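PDB 5NLC: PipY from Synechococcus elongatus, which binds pyridoxal 5'-phosphate in a modified TIM barrel and is probably involved in the homeostasis of this vitamin B6 cofactor. Local coordinates for residues A97-L100 with D101-A104. Sequence-based numbering, arbitrary orientation.
Sequences AERL and DRIA. With PO4 (phosphate ion), chain C.
The side chains of R99 and R102 lie side by side, their guanidinium planes 27° apart, and each meets the phosphate ion edge-on, with the phosphorus in its plane. Phosphate O1 joins them: R99 NE donates to O1 over 2.7 Å at a fairly straight 165°, and R102 NH2 reaches O1 at 2.9 Å. Outer bonds complete the grip, R99 NH1 to O4 at 3.3 Å and R102 NH1 to O3 at 3.2 Å. The shared anion probably offsets the closeness of the two donors, R99 NE and R102 NH2, 3.2 Å apart. In R99, chi1 of -177°, CG anti to the backbone N, puts CG 3.9 Å from I103 CD1, and the bend at chi2 then carries the chain on toward the phosphate. An alanine in place of R99 would probably leave O1 without the NE donor and lose the CG contact with I103 CD1. Along the backbone, i-to-i+4 helical bonds include I103 N to R99 O, while a water donates to both E98 O and D101 OD2; D101 OD1 accepts from Q145 N. R102 also forms a salt bridge with E106, and R79 binds the phosphate, probably a crystallisation component. In the beta-alpha-beta unit 87-91, 94-107, 112-116, L100 packs inward on I88 and V91, and R99, L100 and I103 touch A78 of helix 78-84.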
ATOM      1  N   ALA A  97      14.354  -0.833  -1.930  1.00 17.51           N
ATOM      2  CA  ALA A  97      13.912  -1.845  -2.888  1.00 17.55           C
ATOM      3  C   ALA A  97      14.965  -2.940  -3.024  1.00 18.16           C
ATOM      4  O   ALA A  97      14.621  -4.152  -2.988  1.00 18.08           O
ATOM      5  CB  ALA A  97      13.662  -1.245  -4.238  1.00 17.83           C
ATOM      6  N   GLU A  98      16.208  -2.514  -3.198  1.00 18.59           N
ATOM      7  CA  GLU A  98      17.363  -3.459  -3.262  1.00 20.15           C
ATOM      8  C   GLU A  98      17.486  -4.334  -2.033  1.00 19.46           C
ATOM      9  O   GLU A  98      17.730  -5.565  -2.122  1.00 19.17           O
ATOM     10  CB  GLU A  98      18.676  -2.717  -3.544  1.00 22.15           C
ATOM     11  CG  GLU A  98      19.777  -3.737  -3.838  1.00 25.34           C
ATOM     12  CD  GLU A  98      21.019  -3.202  -4.477  1.00 28.49           C
ATOM     13  OE1 GLU A  98      21.499  -2.110  -4.097  1.00 31.48           O
ATOM     14  OE2 GLU A  98      21.539  -3.939  -5.373  1.00 31.91           O
ATOM     15  N   ARG A  99      17.342  -3.703  -0.867  1.00 19.95           N
ATOM     16  CA  ARG A  99      17.452  -4.394   0.408  1.00 21.29           C
ATOM     17  C   ARG A  99      16.344  -5.458   0.539  1.00 19.84           C
ATOM     18  O   ARG A  99      16.625  -6.627   0.867  1.00 19.86           O
ATOM     19  CB  ARG A  99      17.384  -3.376   1.546  1.00 23.22           C
ATOM     20  CG  ARG A  99      17.547  -3.909   2.956  1.00 26.65           C
ATOM     21  CD  ARG A  99      18.976  -4.141   3.264  1.00 30.31           C
ATOM     22  NE  ARG A  99      19.224  -4.426   4.664  1.00 33.71           N
ATOM     23  CZ  ARG A  99      19.625  -3.549   5.580  1.00 35.95           C
ATOM     24  NH1 ARG A  99      19.829  -3.982   6.812  1.00 36.79           N
ATOM     25  NH2 ARG A  99      19.831  -2.255   5.301  1.00 35.50           N
ATOM     26  N   LEU A 100      15.093  -5.092   0.239  1.00 17.88           N
ATOM     27  CA  LEU A 100      13.987  -6.056   0.266  1.00 17.95           C
ATOM     28  C   LEU A 100      14.234  -7.261  -0.699  1.00 18.21           C
ATOM     29  O   LEU A 100      13.919  -8.424  -0.388  1.00 17.24           O
ATOM     30  CB  LEU A 100      12.685  -5.369  -0.111  1.00 17.77           C
ATOM     31  CG  LEU A 100      12.175  -4.317   0.936  1.00 17.39           C
ATOM     32  CD1 LEU A 100      11.081  -3.431   0.319  1.00 17.74           C
ATOM     33  CD2 LEU A 100      11.668  -5.036   2.181  1.00 17.98           C
ATOM     34  N   ASP A 101      14.724  -6.954  -1.866  1.00 18.31           N
ATOM     35  CA  ASP A 101      15.033  -7.982  -2.872  1.00 19.68           C
ATOM     36  C   ASP A 101      16.128  -8.953  -2.364  1.00 20.14           C
ATOM     37  O   ASP A 101      16.007 -10.164  -2.537  1.00 19.90           O
ATOM     38  CB  ASP A 101      15.447  -7.334  -4.185  1.00 20.12           C
ATOM     39  CG  ASP A 101      15.701  -8.365  -5.284  1.00 21.96           C
ATOM     40  OD1 ASP A 101      14.723  -8.825  -5.890  1.00 23.02           O
ATOM     41  OD2 ASP A 101      16.872  -8.699  -5.512  1.00 22.70           O
ATOM     42  N   ARG A 102      17.157  -8.429  -1.723  1.00 21.12           N
ATOM     43  CA  ARG A 102      18.232  -9.256  -1.216  1.00 22.84           C
ATOM     44  C   ARG A 102      17.676 -10.196  -0.099  1.00 21.67           C
ATOM     45  O   ARG A 102      17.879 -11.405  -0.123  1.00 19.10           O
ATOM     46  CB  ARG A 102      19.359  -8.405  -0.680  1.00 25.60           C
ATOM     47  CG  ARG A 102      20.463  -9.250  -0.047  1.00 30.55           C
ATOM     48  CD  ARG A 102      21.707  -8.458   0.348  1.00 34.77           C
ATOM     49  NE  ARG A 102      21.495  -7.496   1.437  1.00 38.50           N
ATOM     50  CZ  ARG A 102      21.198  -7.788   2.714  1.00 41.81           C
ATOM     51  NH1 ARG A 102      21.004  -9.040   3.151  1.00 43.60           N
ATOM     52  NH2 ARG A 102      21.073  -6.779   3.580  1.00 42.84           N
ATOM     53  N   ILE A 103      16.908  -9.623   0.820  1.00 20.51           N
ATOM     54  CA  ILE A 103      16.309 -10.369   1.908  1.00 21.43           C
ATOM     55  C   ILE A 103      15.296 -11.355   1.404  1.00 20.57           C
ATOM     56  O   ILE A 103      15.314 -12.523   1.840  1.00 20.80           O
ATOM     57  CB  ILE A 103      15.682  -9.440   2.962  1.00 22.45           C
ATOM     58  CG1 ILE A 103      16.787  -8.610   3.661  1.00 23.91           C
ATOM     59  CG2 ILE A 103      14.944 -10.257   4.032  1.00 23.70           C
ATOM     60  CD1 ILE A 103      16.237  -7.349   4.378  1.00 24.95           C
ATOM     61  N   ALA A 104      14.440 -10.924   0.459  1.00 19.97           N
ATOM     62  CA  ALA A 104      13.464 -11.819  -0.194  1.00 19.61           C
ATOM     63  C   ALA A 104      14.152 -13.076  -0.779  1.00 19.92           C
ATOM     64  O   ALA A 104      13.696 -14.192  -0.509  1.00 20.46           O
ATOM     65  CB  ALA A 104      12.667 -11.087  -1.243  1.00 18.77           C
TER
HETATM   66  P   PO4 C 301      19.742  -7.716   6.854  1.00 68.30           P
HETATM   67  O1  PO4 C 301      19.186  -6.895   5.724  1.00 68.02           O
HETATM   68  O2  PO4 C 301      18.669  -7.942   7.897  1.00 60.77           O
HETATM   69  O3  PO4 C 301      20.208  -9.044   6.292  1.00 63.86           O
HETATM   70  O4  PO4 C 301      20.933  -6.991   7.449  1.00 66.32           O
HETATM   71  O   HOH W   1      18.964  -7.156  -4.288  1.00 28.48           O